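Local coordinates for uncharacterized protein (Helicobacter pylori, PDB 4O5J) that probably acts as an adhesin, binding sialylated carbohydrates through its extracellular domain to attach the bacterium to host surfaces, at residues A[82-87]-A[191-196]; A[88-93]-A[248-253]; A[162-167]-A[337-342]; A[174-179]-A[258-263]. All blocks are in the same frame, centred on the assembly; numbering follows the deposited sequence.

From the N terminus, helix 82-101 supplies the first segments of contacts 1 and 2 in succession. Helix 146-163 then opens contact 3, and the disulfide loop after it opens contact 4. The chain returns at 191-196 to close contact 1, at 248-253 to close contact 2, at 258-263 to close contact 4 and last at 337-342 to close contact 3. Contact 4 therefore nests inside the loop of contact 3, while every other pair crosses. Contacts 1 and 2 share helix 82-101, contacts 2 and 4 share helix 241-268, and contact 3 adds the loop before helix 343-396. Contacts 1 and 2 join helices to one another, while contacts 3 and 4 fasten loops to them.

Contact 1 (A[82-87]-A[191-196]); sequences PIFNAV and STVSNA
Val193 sets one methyl, CG1, against both Phe84 and Val87, where the N-capped start of helix 193-209 meets the first turns of helix 82-101 in this mostly helical domain. The tight part is this apolar trio. Val87 CG1 lies 4.0 Å from Val193 CG1, with the two branched side chains crossing at about a right angle. Phe84 comes in at a slant, its CD1 4.2 Å from Val193 CG1. With its ring carbon CG trans to the backbone N (chi1 179°), Phe84 carries the ring across to the other helix. All three residues are buried. Leu173, of the loop between helices 146-163 and 193-209, touches the Phe84 side chain, and Leu253 of helix 241-268 lies on Val87.

The rest of 191-196 is polar and partly turned to solvent. Ser194 is exposed and points away from helix 82-101; Thr192, at the N-cap, and Asn195 are partly exposed, while Ser191 is buried. Thr192 OG1 accepts from Asn195 N at 2.9 Å, which closes the first turn. Thr192 O takes two donors from opposite faces of its plane, Ser191 OG and Ala196 N. Ser191 OG is itself gripped by Asn195 ND2, which donates at 3.0 Å almost straight, at 173°, within its own amide plane.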
loop_
_atom_site.group_PDB
_atom_site.type_symbol
_atom_site.label_atom_id
_atom_site.label_comp_id
_atom_site.label_asym_id
_atom_site.label_seq_id
_atom_site.Cartn_x
_atom_site.Cartn_y
_atom_site.Cartn_z
ATOM N N PRO A 82 0.212 2.611 10.267
ATOM C CA PRO A 82 0.814 1.987 9.076
ATOM C C PRO A 82 0.158 2.468 7.773
ATOM O O PRO A 82 0.873 2.743 6.810
ATOM C CB PRO A 82 0.585 0.476 9.285
ATOM C CG PRO A 82 0.467 0.335 10.768
ATOM C CD PRO A 82 -0.210 1.631 11.270
ATOM N N ILE A 83 -1.163 2.588 7.732
ATOM C CA ILE A 83 -1.804 3.099 6.509
ATOM C C ILE A 83 -1.457 4.572 6.262
ATOM O O ILE A 83 -1.290 4.993 5.113
ATOM C CB ILE A 83 -3.324 2.885 6.535
ATOM C CG1 ILE A 83 -3.644 1.388 6.564
ATOM C CG2 ILE A 83 -4.014 3.542 5.322
ATOM C CD1 ILE A 83 -2.887 0.615 5.442
ATOM N N PHE A 84 -1.300 5.364 7.310
ATOM C CA PHE A 84 -0.984 6.766 7.105
ATOM C C PHE A 84 0.417 6.849 6.535
ATOM O O PHE A 84 0.703 7.627 5.601
ATOM C CB PHE A 84 -1.039 7.555 8.422
ATOM C CG PHE A 84 -0.695 9.007 8.259
ATOM C CD1 PHE A 84 -1.687 9.953 7.926
ATOM C CD2 PHE A 84 0.622 9.443 8.418
ATOM C CE1 PHE A 84 -1.351 11.307 7.752
ATOM C CE2 PHE A 84 0.968 10.777 8.262
ATOM C CZ PHE A 84 -0.030 11.723 7.934
ATOM N N ASN A 85 1.320 6.057 7.106
ATOM C CA ASN A 85 2.685 6.006 6.630
ATOM C C ASN A 85 2.713 5.527 5.139
ATOM O O ASN A 85 3.476 6.045 4.317
ATOM C CB ASN A 85 3.556 5.119 7.492
ATOM C CG ASN A 85 4.924 4.924 6.822
ATOM O OD1 ASN A 85 5.796 5.809 6.849
ATOM N ND2 ASN A 85 5.088 3.788 6.118
ATOM N N ALA A 86 1.878 4.540 4.812
ATOM C CA ALA A 86 1.789 4.064 3.431
ATOM C C ALA A 86 1.344 5.234 2.525
ATOM O O ALA A 86 1.897 5.449 1.441
ATOM C CB ALA A 86 0.814 2.905 3.340
ATOM N N VAL A 87 0.322 5.990 2.958
ATOM C CA VAL A 87 -0.116 7.138 2.199
ATOM C C VAL A 87 1.028 8.131 1.956
ATOM O O VAL A 87 1.199 8.623 0.836
ATOM C CB VAL A 87 -1.285 7.874 2.910
ATOM C CG1 VAL A 87 -1.609 9.176 2.208
ATOM C CG2 VAL A 87 -2.513 6.973 2.975
ATOM N N SER A 191 -5.719 18.781 4.918
ATOM C CA SER A 191 -6.120 17.890 3.813
ATOM C C SER A 191 -6.346 16.483 4.299
ATOM O O SER A 191 -5.562 15.985 5.093
ATOM C CB SER A 191 -5.083 17.922 2.699
ATOM O OG SER A 191 -5.310 16.879 1.752
ATOM N N THR A 192 -7.431 15.859 3.867
ATOM C CA THR A 192 -7.663 14.463 4.214
ATOM C C THR A 192 -6.745 13.600 3.314
ATOM O O THR A 192 -6.280 14.076 2.236
ATOM C CB THR A 192 -9.092 14.035 3.966
ATOM O OG1 THR A 192 -9.375 14.145 2.563
ATOM C CG2 THR A 192 -10.124 14.910 4.790
ATOM N N VAL A 193 -6.480 12.356 3.739
ATOM C CA VAL A 193 -5.701 11.459 2.882
ATOM C C VAL A 193 -6.539 11.115 1.657
ATOM O O VAL A 193 -5.980 10.904 0.591
ATOM C CB VAL A 193 -5.256 10.160 3.568
ATOM C CG1 VAL A 193 -4.383 10.433 4.771
ATOM C CG2 VAL A 193 -6.426 9.477 4.012
ATOM N N SER A 194 -7.889 11.076 1.790
ATOM C CA SER A 194 -8.723 10.774 0.614
ATOM C C SER A 194 -8.594 11.863 -0.422
ATOM O O SER A 194 -8.602 11.597 -1.622
ATOM C CB SER A 194 -10.164 10.623 0.964
ATOM O OG SER A 194 -10.202 9.465 1.782
ATOM N N ASN A 195 -8.493 13.106 0.027
ATOM C CA ASN A 195 -8.338 14.238 -0.918
ATOM C C ASN A 195 -6.989 14.090 -1.644
ATOM O O ASN A 195 -6.909 14.224 -2.850
ATOM C CB ASN A 195 -8.361 15.551 -0.124
ATOM C CG ASN A 195 -8.066 16.736 -0.979
ATOM O OD1 ASN A 195 -8.724 16.908 -1.985
ATOM N ND2 ASN A 195 -7.051 17.514 -0.649
ATOM N N ALA A 196 -5.936 13.766 -0.902
ATOM C CA ALA A 196 -4.603 13.613 -1.523
ATOM C C ALA A 196 -4.614 12.417 -2.509
ATOM O O ALA A 196 -4.148 12.560 -3.659
ATOM C CB ALA A 196 -3.561 13.445 -0.445
#

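Contact 2 (A[88-93]-A[248-253]); sequences QAVITS and AMIPIL
Val90 packs against Met249, Ile250 and Leu253, at a near-antiparallel helix pair in which the segments of helices 82-101 and 241-268 run at 149° with axes 10.3 Å apart. The valine divides its work between two methyls. CG1, trans to its own backbone N (chi1 171°), touches Ile250 CG1 at 4.0 Å, the two side chains meeting at a slant, and also comes near Met249 CB. CG2 lies beside the backbone N and meets Leu253 and the sulfur of Met249. It reaches Leu253 tip to tip, with Leu253 CD2 only 3.4 Å from Val90 CG2, closer than a usual carbon-carbon contact, so the packing is tightest here.

Met249 passes Val90 in the opposite direction, its chain extended beyond CG. That places SD beside the valine, 3.9 Å from Val90 CG2; the Met249 side chain also touches Leu307 and Phe308 of helix 281-309. Ile250 also rests on Gln201 and Met204 of helix 193-209, which puts this contact in the midst of several helices. Pro251 has no backbone N-H to give, and the helix kinks where that bond is missing.

Two hydroxyls bond back to their own helix. Ser93 OG bonds to Val90 O at 2.8 Å. Thr92 OG1, which also has Gln163 NE2 as a partner, donates to Gln88 O at 2.7 Å from above the carbonyl plane.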
loop_
_atom_site.group_PDB
_atom_site.type_symbol
_atom_site.label_atom_id
_atom_site.label_comp_id
_atom_site.label_asym_id
_atom_site.label_seq_id
_atom_site.Cartn_x
_atom_site.Cartn_y
_atom_site.Cartn_z
ATOM N N GLN A 88 1.808 8.434 2.984
ATOM C CA GLN A 88 2.952 9.313 2.842
ATOM C C GLN A 88 3.898 8.813 1.748
ATOM O O GLN A 88 4.344 9.603 0.872
ATOM C CB GLN A 88 3.723 9.458 4.149
ATOM C CG GLN A 88 3.106 10.436 5.149
ATOM C CD GLN A 88 3.121 11.908 4.654
ATOM O OE1 GLN A 88 3.588 12.257 3.536
ATOM N NE2 GLN A 88 2.631 12.786 5.504
ATOM N N ALA A 89 4.207 7.531 1.776
ATOM C CA ALA A 89 5.121 6.942 0.765
ATOM C C ALA A 89 4.549 7.096 -0.640
ATOM O O ALA A 89 5.247 7.535 -1.571
ATOM C CB ALA A 89 5.383 5.458 1.058
ATOM N N VAL A 90 3.292 6.739 -0.821
ATOM C CA VAL A 90 2.684 6.755 -2.152
ATOM C C VAL A 90 2.612 8.189 -2.703
ATOM O O VAL A 90 3.008 8.431 -3.850
ATOM C CB VAL A 90 1.293 6.099 -2.124
ATOM C CG1 VAL A 90 0.553 6.314 -3.459
ATOM C CG2 VAL A 90 1.466 4.618 -1.789
ATOM N N ILE A 91 2.170 9.140 -1.886
ATOM C CA ILE A 91 2.099 10.556 -2.325
ATOM C C ILE A 91 3.482 11.092 -2.670
ATOM O O ILE A 91 3.682 11.685 -3.721
ATOM C CB ILE A 91 1.461 11.471 -1.223
ATOM C CG1 ILE A 91 0.023 11.071 -0.876
ATOM C CG2 ILE A 91 1.428 12.913 -1.712
ATOM C CD1 ILE A 91 -0.911 11.032 -2.039
ATOM N N THR A 92 4.438 10.887 -1.772
ATOM C CA THR A 92 5.813 11.288 -2.016
ATOM C C THR A 92 6.323 10.711 -3.351
ATOM O O THR A 92 7.019 11.389 -4.120
ATOM C CB THR A 92 6.715 10.787 -0.916
ATOM O OG1 THR A 92 6.318 11.409 0.311
ATOM C CG2 THR A 92 8.151 11.144 -1.207
ATOM N N SER A 93 5.941 9.464 -3.645
ATOM C CA SER A 93 6.454 8.845 -4.840
ATOM C C SER A 93 5.739 9.416 -6.106
ATOM O O SER A 93 6.344 9.557 -7.180
ATOM C CB SER A 93 6.446 7.323 -4.712
ATOM O OG SER A 93 5.159 6.860 -4.803
ATOM N N ALA A 248 -0.570 1.910 -9.656
ATOM C CA ALA A 248 -1.402 0.822 -9.116
ATOM C C ALA A 248 -1.581 0.937 -7.598
ATOM O O ALA A 248 -2.558 0.433 -7.035
ATOM C CB ALA A 248 -0.794 -0.550 -9.494
ATOM N N MET A 249 -0.634 1.585 -6.917
ATOM C CA MET A 249 -0.693 1.693 -5.449
ATOM C C MET A 249 -1.908 2.546 -5.010
ATOM O O MET A 249 -2.485 2.308 -3.925
ATOM C CB MET A 249 0.527 2.389 -4.924
ATOM C CG MET A 249 1.797 1.601 -5.150
ATOM S SD MET A 249 3.197 2.660 -4.706
ATOM C CE MET A 249 4.638 1.654 -5.240
ATOM N N ILE A 250 -2.318 3.486 -5.849
ATOM C CA ILE A 250 -3.354 4.477 -5.370
ATOM C C ILE A 250 -4.715 3.823 -5.056
ATOM O O ILE A 250 -5.200 3.899 -3.918
ATOM C CB ILE A 250 -3.459 5.665 -6.317
ATOM C CG1 ILE A 250 -2.087 6.334 -6.399
ATOM C CG2 ILE A 250 -4.555 6.675 -5.857
ATOM C CD1 ILE A 250 -1.864 7.119 -7.649
ATOM N N PRO A 251 -5.329 3.119 -6.027
ATOM C CA PRO A 251 -6.607 2.473 -5.735
ATOM C C PRO A 251 -6.479 1.458 -4.618
ATOM O O PRO A 251 -7.401 1.325 -3.818
ATOM C CB PRO A 251 -6.971 1.741 -7.038
ATOM C CG PRO A 251 -6.166 2.401 -8.087
ATOM C CD PRO A 251 -4.902 2.868 -7.415
ATOM N N ILE A 252 -5.340 0.769 -4.541
ATOM C CA ILE A 252 -5.130 -0.193 -3.453
ATOM C C ILE A 252 -5.154 0.534 -2.111
ATOM O O ILE A 252 -5.799 0.089 -1.150
ATOM C CB ILE A 252 -3.793 -0.958 -3.592
ATOM C CG1 ILE A 252 -3.858 -1.902 -4.779
ATOM C CG2 ILE A 252 -3.474 -1.735 -2.337
ATOM C CD1 ILE A 252 -2.481 -2.569 -5.113
ATOM N N LEU A 253 -4.441 1.655 -2.037
ATOM C CA LEU A 253 -4.386 2.436 -0.816
ATOM C C LEU A 253 -5.808 3.036 -0.490
ATOM O O LEU A 253 -6.251 3.004 0.654
ATOM C CB LEU A 253 -3.350 3.510 -0.973
ATOM C CG LEU A 253 -2.753 4.041 0.280
ATOM C CD1 LEU A 253 -2.497 2.988 1.305
ATOM C CD2 LEU A 253 -1.454 4.664 -0.132
#

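Contact 3 (A[162-167]-A[337-342]); sequences AQTNSA and YRQVVN
Tyr337 OH donates to Gln163 OE1 at 2.6 Å, a short bond that pins the loop before helix 343-396, with its 3-10 turn at 339-341, onto Gln163, the last residue of helix 146-163. The hydroxyl comes in on a lone pair of the amide oxygen, in the carbonyl plane, with a C=O...donor angle of 119°. The amide and the phenol ring are nearly coplanar, 16° apart, so OE1 meets the ring at its edge. Gln163 reaches this far because its chain is fully drawn out, with CG trans to the backbone N (chi1 174°) and the next torsion also trans.

Gln339 CG lies beside the bond, 4.1 Å from Gln163 OE1 and 4.2 Å from Thr164 OG1. Further out, helix 82-101 fixes the amide. Gln163 NE2 donates to both Thr92 OG1 and Gln88 OE1, which is consistent with OE1 being the end turned to the tyrosine. A glycerol, probably from the crystallisation liquor, lies about 5 Å from the Tyr337 side chain.

Within the loop, the 3-10 turn is steadied by Asn342 N bonding to Gln339 O at 2.8 Å, and Gln339 N stands 4.3 Å above the centre of the Tyr337 ring.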
loop_
_atom_site.group_PDB
_atom_site.type_symbol
_atom_site.label_atom_id
_atom_site.label_comp_id
_atom_site.label_asym_id
_atom_site.label_seq_id
_atom_site.Cartn_x
_atom_site.Cartn_y
_atom_site.Cartn_z
ATOM N N ALA A 162 -1.538 19.623 -0.595
ATOM C CA ALA A 162 -2.226 18.676 0.287
ATOM C C ALA A 162 -1.223 18.019 1.235
ATOM O O ALA A 162 -1.509 17.776 2.399
ATOM C CB ALA A 162 -2.954 17.623 -0.524
ATOM N N GLN A 163 -0.031 17.721 0.713
ATOM C CA GLN A 163 0.951 16.999 1.514
ATOM C C GLN A 163 1.678 17.884 2.526
ATOM O O GLN A 163 1.880 17.500 3.681
ATOM C CB GLN A 163 1.999 16.311 0.590
ATOM C CG GLN A 163 3.113 15.672 1.414
ATOM C CD GLN A 163 4.125 14.991 0.530
ATOM O OE1 GLN A 163 4.660 15.588 -0.418
ATOM N NE2 GLN A 163 4.392 13.718 0.823
ATOM N N THR A 164 2.071 19.067 2.093
ATOM C CA THR A 164 2.970 19.899 2.874
ATOM C C THR A 164 2.412 21.314 2.980
ATOM O O THR A 164 2.029 21.925 1.970
ATOM C CB THR A 164 4.358 19.943 2.202
ATOM O OG1 THR A 164 4.881 18.610 2.143
ATOM C CG2 THR A 164 5.349 20.818 2.977
ATOM N N ASN A 165 2.325 21.817 4.206
ATOM C CA ASN A 165 1.929 23.193 4.420
ATOM C C ASN A 165 3.073 24.127 4.025
ATOM O O ASN A 165 4.108 24.160 4.670
ATOM C CB ASN A 165 1.563 23.389 5.861
ATOM C CG ASN A 165 1.099 24.779 6.156
ATOM O OD1 ASN A 165 1.880 25.740 6.135
ATOM N ND2 ASN A 165 -0.200 24.911 6.437
ATOM N N SER A 166 2.891 24.878 2.945
ATOM C CA SER A 166 3.927 25.764 2.452
ATOM C C SER A 166 4.342 26.748 3.530
ATOM O O SER A 166 5.533 27.013 3.677
ATOM C CB SER A 166 3.429 26.566 1.265
ATOM O OG SER A 166 2.440 27.472 1.712
ATOM N N ALA A 167 3.363 27.297 4.265
ATOM C CA ALA A 167 3.657 28.234 5.353
ATOM C C ALA A 167 4.554 27.583 6.392
ATOM O O ALA A 167 5.639 28.060 6.636
ATOM C CB ALA A 167 2.386 28.817 6.000
ATOM N N TYR A 337 11.635 19.277 -5.285
ATOM C CA TYR A 337 10.880 18.399 -4.383
ATOM C C TYR A 337 11.777 17.496 -3.481
ATOM O O TYR A 337 12.094 16.370 -3.864
ATOM C CB TYR A 337 9.821 17.596 -5.160
ATOM C CG TYR A 337 8.985 16.746 -4.296
ATOM C CD1 TYR A 337 8.061 17.351 -3.422
ATOM C CD2 TYR A 337 9.101 15.317 -4.332
ATOM C CE1 TYR A 337 7.276 16.550 -2.596
ATOM C CE2 TYR A 337 8.288 14.496 -3.501
ATOM C CZ TYR A 337 7.379 15.136 -2.630
ATOM O OH TYR A 337 6.508 14.420 -1.762
ATOM N N ARG A 338 12.168 18.016 -2.299
ATOM C CA ARG A 338 13.130 17.361 -1.388
ATOM C C ARG A 338 12.535 16.219 -0.561
ATOM O O ARG A 338 13.290 15.356 -0.080
ATOM C CB ARG A 338 13.832 18.374 -0.490
ATOM C CG ARG A 338 14.873 19.188 -1.273
ATOM C CD ARG A 338 15.754 20.075 -0.408
ATOM N NE ARG A 338 16.516 19.296 0.565
ATOM C CZ ARG A 338 17.715 18.743 0.352
ATOM N NH1 ARG A 338 18.322 18.854 -0.837
ATOM N NH2 ARG A 338 18.306 18.070 1.346
ATOM N N GLN A 339 11.195 16.199 -0.429
ATOM C CA GLN A 339 10.476 15.200 0.368
ATOM C C GLN A 339 10.908 13.779 -0.039
ATOM O O GLN A 339 10.897 12.853 0.780
ATOM C CB GLN A 339 8.920 15.373 0.238
ATOM C CG GLN A 339 8.391 16.498 1.049
ATOM C CD GLN A 339 8.635 16.174 2.489
ATOM O OE1 GLN A 339 8.211 15.126 2.961
ATOM N NE2 GLN A 339 9.359 17.032 3.188
ATOM N N VAL A 340 11.300 13.628 -1.303
ATOM C CA VAL A 340 11.670 12.353 -1.877
ATOM C C VAL A 340 12.883 11.727 -1.107
ATOM O O VAL A 340 13.217 10.549 -1.289
ATOM C CB VAL A 340 11.882 12.512 -3.424
ATOM C CG1 VAL A 340 13.353 12.652 -3.781
ATOM C CG2 VAL A 340 11.244 11.359 -4.172
ATOM N N VAL A 341 13.509 12.516 -0.224
ATOM C CA VAL A 341 14.658 12.068 0.511
ATOM C C VAL A 341 14.163 11.192 1.682
ATOM O O VAL A 341 14.903 10.380 2.232
ATOM C CB VAL A 341 15.519 13.278 0.944
ATOM C CG1 VAL A 341 15.051 13.844 2.280
ATOM C CG2 VAL A 341 16.946 12.874 1.005
ATOM N N ASN A 342 12.901 11.354 2.053
ATOM C CA ASN A 342 12.293 10.519 3.077
ATOM C C ASN A 342 11.694 9.248 2.531
ATOM O O ASN A 342 11.225 8.424 3.304
ATOM C CB ASN A 342 11.196 11.291 3.804
ATOM C CG ASN A 342 11.740 12.569 4.428
ATOM O OD1 ASN A 342 12.826 12.573 4.988
ATOM N ND2 ASN A 342 11.012 13.656 4.305
#

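Contact 4 (A[174-179]-A[258-263]); sequences CALSGC and TLSQSN
Leu176 meets Ser260 and Gln261 of helix 241-268 from the tip of a small disulfide-closed loop. The loop starts at Cys174, whose SG is bonded to Cys179 SG at 2.2 Å, tying its two ends together; the backbone of Cys174 also pairs with Ser191, two residues before helix 193-209. Ala175 follows and begins a type I beta turn, its O accepting from Gly178 N at 3.0 Å.

Leu176, the second residue of that turn, does all the touching. Its CD2 methyl lies against the CB of Ser260 at 3.6 Å, a snug apolar contact with a residue whose hydroxyl is occupied within its own helix, since Ser260 OG bonds to Ala256 O. The backbone of Leu176 is used too: Gln261 NE2 gives a weak bond to Leu176 O, at 3.4 Å and bent to 147°. Gln261 gets there by extending its chain beyond CG (chi2 168°), which carries the amide from the helix flank across to the turn.

Ser177 then points away from the helix. Gly178 has a positive phi of 111°, a conformation glycine reaches easily, and Cys179 brings the chain back to its disulfide partner.

The loop thus sits on helix 241-268 and borders helices 82-101 and 57-76: Leu176 and Ser260 both rest on Ile83 of helix 82-101, and Ser177 and Gln261 touch Tyr75 of helix 57-76. Helix 241-268 itself packs through Leu259 onto helix 281-309.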
loop_
_atom_site.group_PDB
_atom_site.type_symbol
_atom_site.label_atom_id
_atom_site.label_comp_id
_atom_site.label_asym_id
_atom_site.label_seq_id
_atom_site.Cartn_x
_atom_site.Cartn_y
_atom_site.Cartn_z
ATOM N N CYS A 174 -4.013 14.928 7.353
ATOM C CA CYS A 174 -4.668 14.551 8.635
ATOM C C CYS A 174 -4.656 13.061 8.823
ATOM O O CYS A 174 -4.625 12.334 7.827
ATOM C CB CYS A 174 -6.155 15.002 8.638
ATOM S SG CYS A 174 -6.198 16.729 8.246
ATOM N N ALA A 175 -4.748 12.606 10.089
ATOM C CA ALA A 175 -4.982 11.210 10.380
ATOM C C ALA A 175 -6.234 10.718 9.635
ATOM O O ALA A 175 -7.017 11.520 9.158
ATOM C CB ALA A 175 -5.116 10.981 11.889
ATOM N N LEU A 176 -6.432 9.405 9.558
ATOM C CA LEU A 176 -7.553 8.854 8.834
ATOM C C LEU A 176 -8.868 9.299 9.480
ATOM O O LEU A 176 -9.896 9.276 8.835
ATOM C CB LEU A 176 -7.488 7.341 8.797
ATOM C CG LEU A 176 -6.809 6.708 7.543
ATOM C CD1 LEU A 176 -5.474 7.344 7.232
ATOM C CD2 LEU A 176 -6.663 5.181 7.667
ATOM N N SER A 177 -8.839 9.689 10.750
ATOM C CA SER A 177 -10.035 10.154 11.459
ATOM C C SER A 177 -10.537 11.503 10.987
ATOM O O SER A 177 -11.643 11.905 11.303
ATOM C CB SER A 177 -9.784 10.212 12.951
ATOM O OG SER A 177 -8.795 11.166 13.245
ATOM N N GLY A 178 -9.724 12.226 10.228
ATOM C CA GLY A 178 -10.177 13.481 9.679
ATOM C C GLY A 178 -9.467 14.678 10.292
ATOM O O GLY A 178 -8.804 14.549 11.312
ATOM N N CYS A 179 -9.637 15.853 9.682
ATOM C CA CYS A 179 -9.040 17.093 10.216
ATOM C C CYS A 179 -9.691 17.609 11.504
ATOM O O CYS A 179 -10.881 17.533 11.617
ATOM C CB CYS A 179 -8.979 18.160 9.109
ATOM S SG CYS A 179 -8.097 17.551 7.641
ATOM N N THR A 258 -10.557 3.116 3.140
ATOM C CA THR A 258 -11.952 2.797 3.385
ATOM C C THR A 258 -12.070 1.661 4.381
ATOM O O THR A 258 -12.910 1.685 5.282
ATOM C CB THR A 258 -12.613 2.334 2.098
ATOM O OG1 THR A 258 -12.503 3.382 1.156
ATOM C CG2 THR A 258 -14.129 1.994 2.322
ATOM N N LEU A 259 -11.258 0.631 4.204
ATOM C CA LEU A 259 -11.380 -0.535 5.086
ATOM C C LEU A 259 -10.924 -0.141 6.513
ATOM O O LEU A 259 -11.522 -0.579 7.485
ATOM C CB LEU A 259 -10.540 -1.712 4.531
ATOM C CG LEU A 259 -10.726 -3.049 5.169
ATOM C CD1 LEU A 259 -12.196 -3.407 5.338
ATOM C CD2 LEU A 259 -9.999 -4.113 4.350
ATOM N N SER A 260 -9.882 0.697 6.643
ATOM C CA SER A 260 -9.487 1.146 7.957
ATOM C C SER A 260 -10.648 1.915 8.628
ATOM O O SER A 260 -10.914 1.731 9.828
ATOM C CB SER A 260 -8.303 2.027 7.868
ATOM O OG SER A 260 -7.228 1.344 7.210
ATOM N N GLN A 261 -11.367 2.736 7.872
ATOM C CA GLN A 261 -12.485 3.514 8.455
ATOM C C GLN A 261 -13.637 2.597 8.821
ATOM O O GLN A 261 -14.158 2.718 9.924
ATOM C CB GLN A 261 -12.884 4.609 7.515
ATOM C CG GLN A 261 -11.665 5.522 7.271
ATOM C CD GLN A 261 -11.885 6.494 6.113
ATOM O OE1 GLN A 261 -12.689 6.227 5.216
ATOM N NE2 GLN A 261 -11.166 7.625 6.121
ATOM N N SER A 262 -13.989 1.612 7.965
ATOM C CA SER A 262 -15.068 0.636 8.327
ATOM C C SER A 262 -14.674 -0.066 9.583
ATOM O O SER A 262 -15.490 -0.302 10.445
ATOM C CB SER A 262 -15.309 -0.434 7.289
ATOM O OG SER A 262 -15.604 0.195 6.075
ATOM N N ASN A 263 -13.411 -0.376 9.714
ATOM C CA ASN A 263 -13.009 -1.202 10.849
ATOM C C ASN A 263 -12.994 -0.444 12.168
ATOM O O ASN A 263 -13.255 -1.024 13.240
ATOM C CB ASN A 263 -11.643 -1.814 10.600
ATOM C CG ASN A 263 -11.640 -3.305 10.786
ATOM O OD1 ASN A 263 -12.681 -3.948 10.765
ATOM N ND2 ASN A 263 -10.448 -3.876 10.912
#